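Local coordinates for putative extracellular solute-binding protein (Bordetella bronchiseptica, PDB 4P56) that binds mandelate and, as a TRAP periplasmic solute-binding protein, probably delivers it to a membrane transporter, at residues A[212-217]-A[282-287]; A[154-159]-A[203-208]; A[207-212]-A[217-222]; A[149-154]-A[162-167]. All blocks are in the same frame, centred on the assembly; numbering follows the deposited sequence.

Interaction 1: residues A[212-217]-A[282-287]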
# COMPACT_ATOMS: atom_id res chain seq x y z
N GLU A 212 2.41 -1.72 -11.50
CA GLU A 212 2.42 -3.18 -11.61
C GLU A 212 1.01 -3.75 -11.72
O GLU A 212 0.78 -4.77 -12.38
CB GLU A 212 3.17 -3.82 -10.41
CG GLU A 212 2.42 -3.77 -9.06
CD GLU A 212 1.33 -4.87 -8.94
OE1 GLU A 212 0.34 -4.65 -8.23
OE2 GLU A 212 1.47 -5.91 -9.61
N SER A 213 0.07 -3.06 -11.10
CA SER A 213 -1.29 -3.52 -10.96
C SER A 213 -2.01 -3.53 -12.30
O SER A 213 -2.86 -4.38 -12.52
CB SER A 213 -2.03 -2.62 -9.98
OG SER A 213 -1.34 -2.55 -8.73
N LEU A 214 -1.64 -2.62 -13.19
CA LEU A 214 -2.16 -2.64 -14.56
C LEU A 214 -2.03 -4.04 -15.15
O LEU A 214 -2.91 -4.52 -15.88
CB LEU A 214 -1.38 -1.63 -15.42
CG LEU A 214 -1.73 -1.59 -16.90
CD1 LEU A 214 -3.05 -0.89 -17.11
CD2 LEU A 214 -0.62 -0.90 -17.71
N VAL A 215 -0.91 -4.69 -14.85
CA VAL A 215 -0.61 -5.97 -15.47
C VAL A 215 -1.09 -7.12 -14.59
O VAL A 215 -1.69 -8.08 -15.10
CB VAL A 215 0.90 -6.11 -15.75
CG1 VAL A 215 1.22 -7.46 -16.36
CG2 VAL A 215 1.34 -5.03 -16.68
N SER A 216 -0.86 -7.03 -13.28
CA SER A 216 -1.14 -8.20 -12.45
C SER A 216 -2.65 -8.41 -12.31
O SER A 216 -3.11 -9.52 -12.16
CB SER A 216 -0.45 -8.10 -11.08
OG SER A 216 -0.88 -6.95 -10.39
N PHE A 217 -3.42 -7.33 -12.40
CA PHE A 217 -4.88 -7.44 -12.35
C PHE A 217 -5.51 -7.56 -13.75
O PHE A 217 -6.74 -7.56 -13.90
CB PHE A 217 -5.44 -6.27 -11.55
CG PHE A 217 -5.18 -6.37 -10.06
CD1 PHE A 217 -6.05 -7.07 -9.24
CD2 PHE A 217 -4.05 -5.82 -9.51
CE1 PHE A 217 -5.81 -7.17 -7.87
CE2 PHE A 217 -3.79 -5.93 -8.14
CZ PHE A 217 -4.67 -6.60 -7.33
N ARG A 282 6.45 -1.28 -17.07
CA ARG A 282 6.70 -0.21 -18.00
C ARG A 282 6.74 -0.69 -19.45
O ARG A 282 6.44 0.07 -20.35
CB ARG A 282 7.97 0.54 -17.64
CG ARG A 282 7.88 1.25 -16.29
CD ARG A 282 8.72 2.52 -16.28
NE ARG A 282 8.16 3.57 -17.13
CZ ARG A 282 7.15 4.38 -16.77
NH1 ARG A 282 6.57 4.24 -15.59
NH2 ARG A 282 6.72 5.32 -17.61
N LYS A 283 7.07 -1.95 -19.70
CA LYS A 283 7.05 -2.39 -21.09
C LYS A 283 5.63 -2.23 -21.63
O LYS A 283 5.43 -1.88 -22.80
CB LYS A 283 7.51 -3.83 -21.26
CG LYS A 283 7.57 -4.26 -22.74
CD LYS A 283 8.37 -3.27 -23.60
CE LYS A 283 8.81 -3.86 -24.96
NZ LYS A 283 7.68 -4.16 -25.89
N VAL A 284 4.63 -2.48 -20.79
CA VAL A 284 3.25 -2.26 -21.20
C VAL A 284 2.89 -0.77 -21.21
O VAL A 284 2.28 -0.29 -22.16
CB VAL A 284 2.25 -3.00 -20.28
CG1 VAL A 284 0.81 -2.63 -20.64
CG2 VAL A 284 2.45 -4.49 -20.38
N LEU A 285 3.24 -0.05 -20.15
CA LEU A 285 2.95 1.39 -20.09
C LEU A 285 3.51 2.14 -21.29
O LEU A 285 2.85 3.04 -21.81
CB LEU A 285 3.54 2.05 -18.84
CG LEU A 285 2.83 1.89 -17.51
CD1 LEU A 285 3.58 2.67 -16.41
CD2 LEU A 285 1.40 2.36 -17.62
N GLU A 286 4.73 1.80 -21.70
CA GLU A 286 5.41 2.58 -22.74
C GLU A 286 5.17 2.02 -24.14
O GLU A 286 5.72 2.53 -25.12
CB GLU A 286 6.93 2.63 -22.47
CG GLU A 286 7.31 3.31 -21.14
CD GLU A 286 8.81 3.26 -20.87
OE1 GLU A 286 9.55 2.57 -21.62
OE2 GLU A 286 9.25 3.93 -19.91
N GLY A 287 4.35 0.98 -24.23
CA GLY A 287 4.29 0.16 -25.42
C GLY A 287 3.48 0.69 -26.60
O GLY A 287 3.56 0.13 -27.70
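Leu214 packs against Val284 and Leu285 where helix 211-216 meets the end of helix 263-285, a helix-to-helix contact in a TRAP solute-binding fold. The short helix also supplies Ser213 to the mandelate pocket, with Phe217 just beyond its end, but the side chains used here are different ones. The tight part centres on one methyl group. Leu214 CD2 lies 3.7 Å from Val284 CG1, and the same Leu214 CD2 lies 3.8 Å from Leu285 CD2, so a single branch touches two consecutive residues of the partner. With CG anti to the backbone N (chi1 176°), Leu214 brings CD2, not CD1, against the other helix. Leu214 and Leu285 are both buried, and both also rest on Phe152 of strand 149-153, which extends this apolar patch into the sheet.

The looser part is the Val215–Val284 pair. Both residues are partly exposed, and they meet through a single branch of each, Val215 CG2 to Val284 CG2 at 3.9 Å. No hydrogen bond joins the two segments. The carboxylate of Glu212 and the guanidinium of Arg282 find their partners elsewhere: Ser213 OG donates to Glu212 OE1 and Ser216 OG to Glu212 OE2, while His39 also bonds OE1. On the other helix, Arg282 pairs with Glu228 through NH1 and with Glu286 through NE. The Arg282 NE to Glu286 OE2 bond is 3.0 Å long and nearly straight (177°), with OE2 in the guanidinium plane but approached from above its own carboxylate plane.

Interaction 2: residues A[154-159]-A[203-208]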
# COMPACT_ATOMS: atom_id res chain seq x y z
N THR A 154 -10.12 4.18 -18.74
CA THR A 154 -10.47 3.29 -19.83
C THR A 154 -10.48 4.07 -21.14
O THR A 154 -9.87 3.64 -22.10
CB THR A 154 -11.82 2.63 -19.56
OG1 THR A 154 -11.71 1.84 -18.37
CG2 THR A 154 -12.28 1.79 -20.76
N SER A 155 -11.14 5.23 -21.17
CA SER A 155 -11.31 5.94 -22.43
C SER A 155 -11.14 7.46 -22.34
O SER A 155 -11.19 8.16 -23.35
CB SER A 155 -12.71 5.64 -22.97
OG SER A 155 -13.69 6.17 -22.10
N LYS A 156 -10.93 7.97 -21.14
CA LYS A 156 -10.89 9.41 -20.95
C LYS A 156 -9.52 9.86 -20.49
O LYS A 156 -9.11 9.54 -19.38
CB LYS A 156 -11.94 9.82 -19.91
CG LYS A 156 -13.36 9.56 -20.36
CD LYS A 156 -14.38 9.98 -19.30
CE LYS A 156 -15.81 9.94 -19.85
NZ LYS A 156 -16.26 8.55 -20.20
N PRO A 157 -8.81 10.61 -21.33
CA PRO A 157 -7.48 11.07 -20.93
C PRO A 157 -7.55 12.07 -19.80
O PRO A 157 -8.54 12.81 -19.65
CB PRO A 157 -6.94 11.74 -22.20
CG PRO A 157 -8.15 12.16 -22.96
CD PRO A 157 -9.22 11.15 -22.64
N VAL A 158 -6.52 12.07 -18.98
CA VAL A 158 -6.42 13.03 -17.88
C VAL A 158 -5.20 13.91 -18.11
O VAL A 158 -4.08 13.52 -17.79
CB VAL A 158 -6.29 12.34 -16.50
CG1 VAL A 158 -6.22 13.40 -15.39
CG2 VAL A 158 -7.45 11.39 -16.26
N LYS A 159 -5.42 15.10 -18.65
CA LYS A 159 -4.35 16.04 -18.94
C LYS A 159 -4.53 17.39 -18.23
O LYS A 159 -3.57 18.11 -18.06
CB LYS A 159 -4.26 16.25 -20.46
CG LYS A 159 -3.77 14.99 -21.20
CD LYS A 159 -3.85 15.14 -22.73
CE LYS A 159 -5.24 14.79 -23.24
NZ LYS A 159 -5.39 14.94 -24.72
N VAL A 203 -18.61 -0.18 -15.02
CA VAL A 203 -19.10 0.50 -13.84
C VAL A 203 -18.15 1.63 -13.47
O VAL A 203 -18.58 2.75 -13.23
CB VAL A 203 -19.24 -0.44 -12.64
CG1 VAL A 203 -19.57 0.34 -11.36
CG2 VAL A 203 -20.29 -1.53 -12.93
N ALA A 204 -16.85 1.31 -13.46
CA ALA A 204 -15.82 2.30 -13.22
C ALA A 204 -15.22 2.81 -14.53
O ALA A 204 -15.13 2.05 -15.49
CB ALA A 204 -14.73 1.70 -12.38
N ASP A 205 -14.86 4.11 -14.55
CA ASP A 205 -14.22 4.76 -15.69
C ASP A 205 -12.72 4.63 -15.62
O ASP A 205 -12.00 4.96 -16.58
CB ASP A 205 -14.51 6.27 -15.66
CG ASP A 205 -15.95 6.58 -15.86
OD1 ASP A 205 -16.51 6.15 -16.89
OD2 ASP A 205 -16.53 7.24 -14.97
N GLY A 206 -12.23 4.20 -14.46
CA GLY A 206 -10.81 4.25 -14.21
C GLY A 206 -10.46 3.70 -12.85
O GLY A 206 -11.31 3.19 -12.12
N VAL A 207 -9.16 3.76 -12.55
CA VAL A 207 -8.63 3.14 -11.34
C VAL A 207 -7.36 3.84 -10.93
O VAL A 207 -6.58 4.27 -11.78
CB VAL A 207 -8.38 1.61 -11.51
CG1 VAL A 207 -7.44 1.32 -12.66
CG2 VAL A 207 -7.80 1.02 -10.24
N PHE A 208 -7.20 4.00 -9.63
CA PHE A 208 -5.95 4.51 -9.06
C PHE A 208 -5.20 3.25 -8.64
O PHE A 208 -5.66 2.50 -7.79
CB PHE A 208 -6.19 5.44 -7.84
CG PHE A 208 -6.59 6.86 -8.18
CD1 PHE A 208 -6.80 7.27 -9.47
CD2 PHE A 208 -6.77 7.82 -7.15
CE1 PHE A 208 -7.15 8.57 -9.76
CE2 PHE A 208 -7.12 9.10 -7.43
CZ PHE A 208 -7.31 9.49 -8.75
O HOH W 1 -14.23 0.99 -17.87
O HOH W 2 -12.68 6.26 -18.85
O HOH W 3 -15.58 5.39 -19.40
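A polar, partly hydrated contact joins Thr154 to Asp205 at one end of the mixed sheet, where strand 149-153 runs out into a loop and strand 206-210 is about to begin. Its direct bond is from Thr154 N to Asp205 O, 3.0 Å and close to straight at 168°. Together with the Val207 N to Phe152 O bond, it brackets Thr153 and Gly206 as a non-hydrogen-bonded antiparallel pair, so the ladder persists to the end of the strands.

Three waters widen the join. Thr154 chi1 of -62° puts OG1 beside its own backbone N, and water 1, which accepts from Thr154 OG1 at 2.7 Å, links it to Ala204 O. Water 2 takes the N-H of Ser155 and donates to Asp205 O, which thereby receives two bonds. Water 3 donates to Asp205 OD1 at 2.8 Å, with weak contacts to Lys156 NZ and Ser155 OG. That ammonium stands 4.1 Å from Asp205 OD1, too far for a salt bridge; water 3 bridges the two charged groups, weakly on the lysine side.

The other carboxylate oxygen, OD2, accepts from Lys168 N, tying Asp205 to strand 168-171, while Thr154 and Ala204 both lean on Leu199 of helix 195-200.

Interaction 3: residues A[207-212]-A[217-222]. With RMN ((R)-mandelic acid), chain D.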
# COMPACT_ATOMS: atom_id res chain seq x y z
N VAL A 207 -9.16 3.76 -12.55
CA VAL A 207 -8.63 3.14 -11.34
C VAL A 207 -7.36 3.84 -10.93
O VAL A 207 -6.58 4.27 -11.78
CB VAL A 207 -8.38 1.61 -11.51
CG1 VAL A 207 -7.44 1.32 -12.66
CG2 VAL A 207 -7.80 1.02 -10.24
N PHE A 208 -7.20 4.00 -9.63
CA PHE A 208 -5.95 4.51 -9.06
C PHE A 208 -5.20 3.25 -8.64
O PHE A 208 -5.66 2.50 -7.79
CB PHE A 208 -6.19 5.44 -7.84
CG PHE A 208 -6.59 6.86 -8.18
CD1 PHE A 208 -6.80 7.27 -9.47
CD2 PHE A 208 -6.77 7.82 -7.15
CE1 PHE A 208 -7.15 8.57 -9.76
CE2 PHE A 208 -7.12 9.10 -7.43
CZ PHE A 208 -7.31 9.49 -8.75
N PHE A 209 -4.07 2.99 -9.30
CA PHE A 209 -3.21 1.84 -8.98
C PHE A 209 -1.75 2.24 -9.23
O PHE A 209 -1.49 3.19 -9.98
CB PHE A 209 -3.51 0.70 -9.95
CG PHE A 209 -4.36 -0.42 -9.38
CD1 PHE A 209 -4.43 -0.68 -8.03
CD2 PHE A 209 -5.03 -1.25 -10.25
CE1 PHE A 209 -5.18 -1.73 -7.55
CE2 PHE A 209 -5.80 -2.31 -9.76
CZ PHE A 209 -5.86 -2.54 -8.41
N PRO A 210 -0.80 1.51 -8.62
CA PRO A 210 0.59 1.65 -9.05
C PRO A 210 0.77 0.90 -10.38
O PRO A 210 -0.13 0.20 -10.82
CB PRO A 210 1.37 0.96 -7.94
CG PRO A 210 0.45 -0.15 -7.52
CD PRO A 210 -0.96 0.41 -7.65
N ALA A 211 1.91 1.11 -11.03
CA ALA A 211 2.12 0.56 -12.36
C ALA A 211 1.89 -0.96 -12.46
O ALA A 211 1.29 -1.43 -13.39
CB ALA A 211 3.49 0.90 -12.83
N GLU A 212 2.41 -1.72 -11.50
CA GLU A 212 2.42 -3.18 -11.61
C GLU A 212 1.01 -3.75 -11.72
O GLU A 212 0.78 -4.77 -12.38
CB GLU A 212 3.17 -3.82 -10.41
CG GLU A 212 2.42 -3.77 -9.06
CD GLU A 212 1.33 -4.87 -8.94
OE1 GLU A 212 0.34 -4.65 -8.23
OE2 GLU A 212 1.47 -5.91 -9.61
N PHE A 217 -3.42 -7.33 -12.40
CA PHE A 217 -4.88 -7.44 -12.35
C PHE A 217 -5.51 -7.56 -13.75
O PHE A 217 -6.74 -7.56 -13.90
CB PHE A 217 -5.44 -6.27 -11.55
CG PHE A 217 -5.18 -6.37 -10.06
CD1 PHE A 217 -6.05 -7.07 -9.24
CD2 PHE A 217 -4.05 -5.82 -9.51
CE1 PHE A 217 -5.81 -7.17 -7.87
CE2 PHE A 217 -3.79 -5.93 -8.14
CZ PHE A 217 -4.67 -6.60 -7.33
N LYS A 218 -4.66 -7.69 -14.76
CA LYS A 218 -5.06 -7.98 -16.13
C LYS A 218 -5.94 -6.88 -16.71
O LYS A 218 -6.94 -7.16 -17.37
CB LYS A 218 -5.79 -9.32 -16.22
CG LYS A 218 -4.93 -10.52 -15.82
CD LYS A 218 -5.79 -11.77 -15.68
CE LYS A 218 -5.30 -12.68 -14.55
NZ LYS A 218 -4.15 -13.54 -14.95
N LEU A 219 -5.55 -5.64 -16.47
CA LEU A 219 -6.33 -4.49 -16.91
C LEU A 219 -5.83 -3.88 -18.21
O LEU A 219 -6.42 -2.93 -18.72
CB LEU A 219 -6.31 -3.41 -15.83
CG LEU A 219 -6.72 -3.84 -14.42
CD1 LEU A 219 -6.65 -2.67 -13.45
CD2 LEU A 219 -8.10 -4.40 -14.44
N ASP A 220 -4.74 -4.41 -18.78
CA ASP A 220 -4.09 -3.69 -19.87
C ASP A 220 -4.74 -3.89 -21.24
O ASP A 220 -4.26 -3.34 -22.23
CB ASP A 220 -2.59 -4.02 -19.92
CG ASP A 220 -2.30 -5.51 -19.89
OD1 ASP A 220 -2.96 -6.26 -19.13
OD2 ASP A 220 -1.39 -5.91 -20.63
N SER A 221 -5.82 -4.65 -21.29
CA SER A 221 -6.61 -4.74 -22.52
C SER A 221 -7.88 -3.91 -22.42
O SER A 221 -8.66 -3.85 -23.37
CB SER A 221 -6.95 -6.19 -22.85
OG SER A 221 -5.79 -6.87 -23.32
N ILE A 222 -8.07 -3.25 -21.28
CA ILE A 222 -9.19 -2.35 -21.05
C ILE A 222 -8.73 -0.89 -20.92
O ILE A 222 -9.28 0.03 -21.53
CB ILE A 222 -9.89 -2.70 -19.72
CG1 ILE A 222 -10.52 -4.09 -19.79
CG2 ILE A 222 -10.92 -1.65 -19.39
CD1 ILE A 222 -10.93 -4.62 -18.41
C1 RMN D . -3.59 -2.18 -3.52
C2 RMN D . -3.62 -3.49 -3.05
C3 RMN D . -2.95 -4.49 -3.73
C4 RMN D . -2.28 -4.22 -4.91
C5 RMN D . -2.26 -2.91 -5.39
C6 RMN D . -2.91 -1.91 -4.70
C7 RMN D . -4.33 -1.09 -2.79
C10 RMN D . -5.57 -0.75 -3.57
O8 RMN D . -3.61 0.07 -2.70
O11 RMN D . -5.56 0.15 -4.48
O12 RMN D . -6.63 -1.41 -3.36
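Phe209 and Phe217 form the aromatic part of this buried contact. Their planes are inclined by only 23°, yet the centroids stand 5.0 Å apart and the rings are slid so far that they barely overlap. Phe209 CZ comes over one face of Phe217 near its rim, 3.9 Å from Phe217 CD2.

Apolar contacts of Leu219 continue the patch. Leu219 CD1 sits in the plane of the Phe209 ring at its edge, 3.8 Å from Phe209 CE2. The same methyl meets Val207 CG1 tip to tip at 4.1 Å, while the other branch of Val207, CG2, lies over one face of the Phe209 ring, toward its rim. Leu219 CG is anti to the carbonyl carbon (chi1 -53°), which puts the side chain against Val207 and Phe209 of strand 206-210.

Both rings also reach the ligand. Phe209 CE1 approaches mandelate O11 to 3.6 Å, and Phe217 presents its edge to the mandelate phenyl, CE2 to C4 at 4.0 Å. Arg170, which hydrogen-bonds the ligand, also makes a cation-pi contact with Phe209.

Backbone geometry explains the return of the chain. A Schellman motif with Lys218 as its C-prime residue ends helix 211-216, sending Leu219 back over strand 206-210, where Val207 and Phe209 also touch Phe152 of strand 149-153 while Val207 and Leu219 rest on Leu199 of helix 195-200.

Interaction 4: residues A[149-154]-A[162-167]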
# COMPACT_ATOMS: atom_id res chain seq x y z
N GLY A 149 1.45 6.10 -7.22
CA GLY A 149 0.12 5.86 -7.75
C GLY A 149 -0.06 6.57 -9.09
O GLY A 149 0.46 7.68 -9.31
N ILE A 150 -0.79 5.92 -9.97
CA ILE A 150 -1.02 6.43 -11.31
C ILE A 150 -2.52 6.55 -11.56
O ILE A 150 -3.30 5.76 -11.04
CB ILE A 150 -0.45 5.45 -12.33
CG1 ILE A 150 1.07 5.43 -12.19
CG2 ILE A 150 -0.89 5.87 -13.74
CD1 ILE A 150 1.79 4.36 -13.04
N ALA A 151 -2.93 7.55 -12.34
CA ALA A 151 -4.32 7.65 -12.71
C ALA A 151 -4.58 6.94 -14.03
O ALA A 151 -4.24 7.46 -15.11
CB ALA A 151 -4.75 9.13 -12.80
N PHE A 152 -5.20 5.76 -13.96
CA PHE A 152 -5.54 4.98 -15.15
C PHE A 152 -7.01 5.15 -15.52
O PHE A 152 -7.90 5.08 -14.65
CB PHE A 152 -5.32 3.49 -14.91
CG PHE A 152 -3.89 3.09 -14.72
CD1 PHE A 152 -3.01 3.07 -15.79
CD2 PHE A 152 -3.45 2.68 -13.47
CE1 PHE A 152 -1.70 2.66 -15.62
CE2 PHE A 152 -2.12 2.26 -13.30
CZ PHE A 152 -1.25 2.24 -14.37
N THR A 153 -7.28 5.33 -16.81
CA THR A 153 -8.67 5.38 -17.27
C THR A 153 -8.88 4.58 -18.54
O THR A 153 -7.96 4.36 -19.34
CB THR A 153 -9.10 6.79 -17.57
OG1 THR A 153 -8.15 7.36 -18.47
CG2 THR A 153 -9.17 7.60 -16.30
N THR A 154 -10.12 4.18 -18.74
CA THR A 154 -10.47 3.29 -19.83
C THR A 154 -10.48 4.07 -21.14
O THR A 154 -9.87 3.64 -22.10
CB THR A 154 -11.82 2.63 -19.56
OG1 THR A 154 -11.71 1.84 -18.37
CG2 THR A 154 -12.28 1.79 -20.76
N GLY A 162 -9.72 19.51 -14.79
CA GLY A 162 -11.13 19.33 -15.10
C GLY A 162 -11.46 17.95 -15.64
O GLY A 162 -12.61 17.54 -15.55
N ASP A 163 -10.48 17.25 -16.18
CA ASP A 163 -10.70 15.91 -16.75
C ASP A 163 -11.11 14.87 -15.70
O ASP A 163 -11.72 13.85 -16.03
CB ASP A 163 -9.46 15.41 -17.52
CG ASP A 163 -9.18 16.21 -18.80
OD1 ASP A 163 -10.12 16.81 -19.37
OD2 ASP A 163 -8.02 16.21 -19.24
N PHE A 164 -10.78 15.11 -14.43
CA PHE A 164 -11.20 14.19 -13.37
C PHE A 164 -12.68 14.30 -13.05
O PHE A 164 -13.26 13.40 -12.41
CB PHE A 164 -10.47 14.49 -12.06
CG PHE A 164 -9.05 13.99 -11.99
CD1 PHE A 164 -8.77 12.64 -11.92
CD2 PHE A 164 -8.00 14.89 -11.89
CE1 PHE A 164 -7.43 12.20 -11.82
CE2 PHE A 164 -6.69 14.45 -11.79
CZ PHE A 164 -6.41 13.11 -11.75
N GLN A 165 -13.30 15.43 -13.41
CA GLN A 165 -14.64 15.69 -12.89
C GLN A 165 -15.61 14.62 -13.36
O GLN A 165 -15.77 14.38 -14.54
CB GLN A 165 -15.15 17.09 -13.29
CG GLN A 165 -16.37 17.54 -12.44
CD GLN A 165 -16.03 17.79 -10.96
OE1 GLN A 165 -15.10 18.55 -10.65
NE2 GLN A 165 -16.77 17.15 -10.04
N GLY A 166 -16.25 13.96 -12.40
CA GLY A 166 -17.26 12.97 -12.72
C GLY A 166 -16.76 11.56 -13.01
O GLY A 166 -17.59 10.64 -13.08
N LEU A 167 -15.46 11.34 -13.18
CA LEU A 167 -14.97 9.99 -13.41
C LEU A 167 -15.21 9.11 -12.19
O LEU A 167 -14.88 9.49 -11.06
CB LEU A 167 -13.48 9.96 -13.71
CG LEU A 167 -12.97 10.78 -14.88
CD1 LEU A 167 -11.47 10.57 -15.03
CD2 LEU A 167 -13.72 10.40 -16.15
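The Phe164 ring meets Ala151 with its edge: Ala151 CB lies near the ring plane, 4.2 Å from Phe164 CE1, so neither face is used in this pairing. The Phe164 side chain also touches Phe208 of the adjacent strand, and Val158 and Val183 from loops. The other flat group, Phe152, projects from its strand away from the 162-167 loop. One face of it is covered by Ile150 CG2, which stands 3.6 Å above the plane over the ring centre, and its surroundings include Val207, Phe209 and Leu214.

Strand 149-153 is an inner strand of the mixed six-stranded sheet, and 162-167 belongs to the connection that leads from it to strand 168-171. Within that connection, a type II beta turn runs from Phe164 to Leu167, closed by the Leu167 N to Phe164 O bond of 3.1 Å. Gly166, with phi of 85°, takes the third corner. Phe164 and Leu167, the first and last turn residues, both reach strand 149-153.

Leu167 makes the second contact, with the two side chains crossing at about a right angle and Leu167 CD1 reaching Thr153 CG2 at 4.0 Å. Thr153 divides its branches between two tasks: chi1 of 53° sets OG1 between the backbone N and the carbonyl carbon, and OG1 bonds Lys156 O, while CG2 is the branch that faces Leu167.

Overall arrangement
From the N terminus, interaction 4 opens first: strand 149-153 is met again at 162-167, closing the loop that precedes strand 168-171. Interaction 2 crosses it, since 154-159 lies inside that loop but pairs with 203-208, after the 174-182 and 195-200 helices. Interaction 3 starts on the strand where interaction 2 ends and is a local return across helix 211-216. Interaction 1 in turn crosses interaction 3, closing a loop of 64 residues that includes strands 225-228 and 237-242 and tying helix 211-216 to the end of helix 263-285. Interactions 2 and 3 both use strand 206-210, the sheet neighbour of interaction 4's strand 149-153 (Ile150 N to Phe209 O); Phe152 bridges to interaction 1.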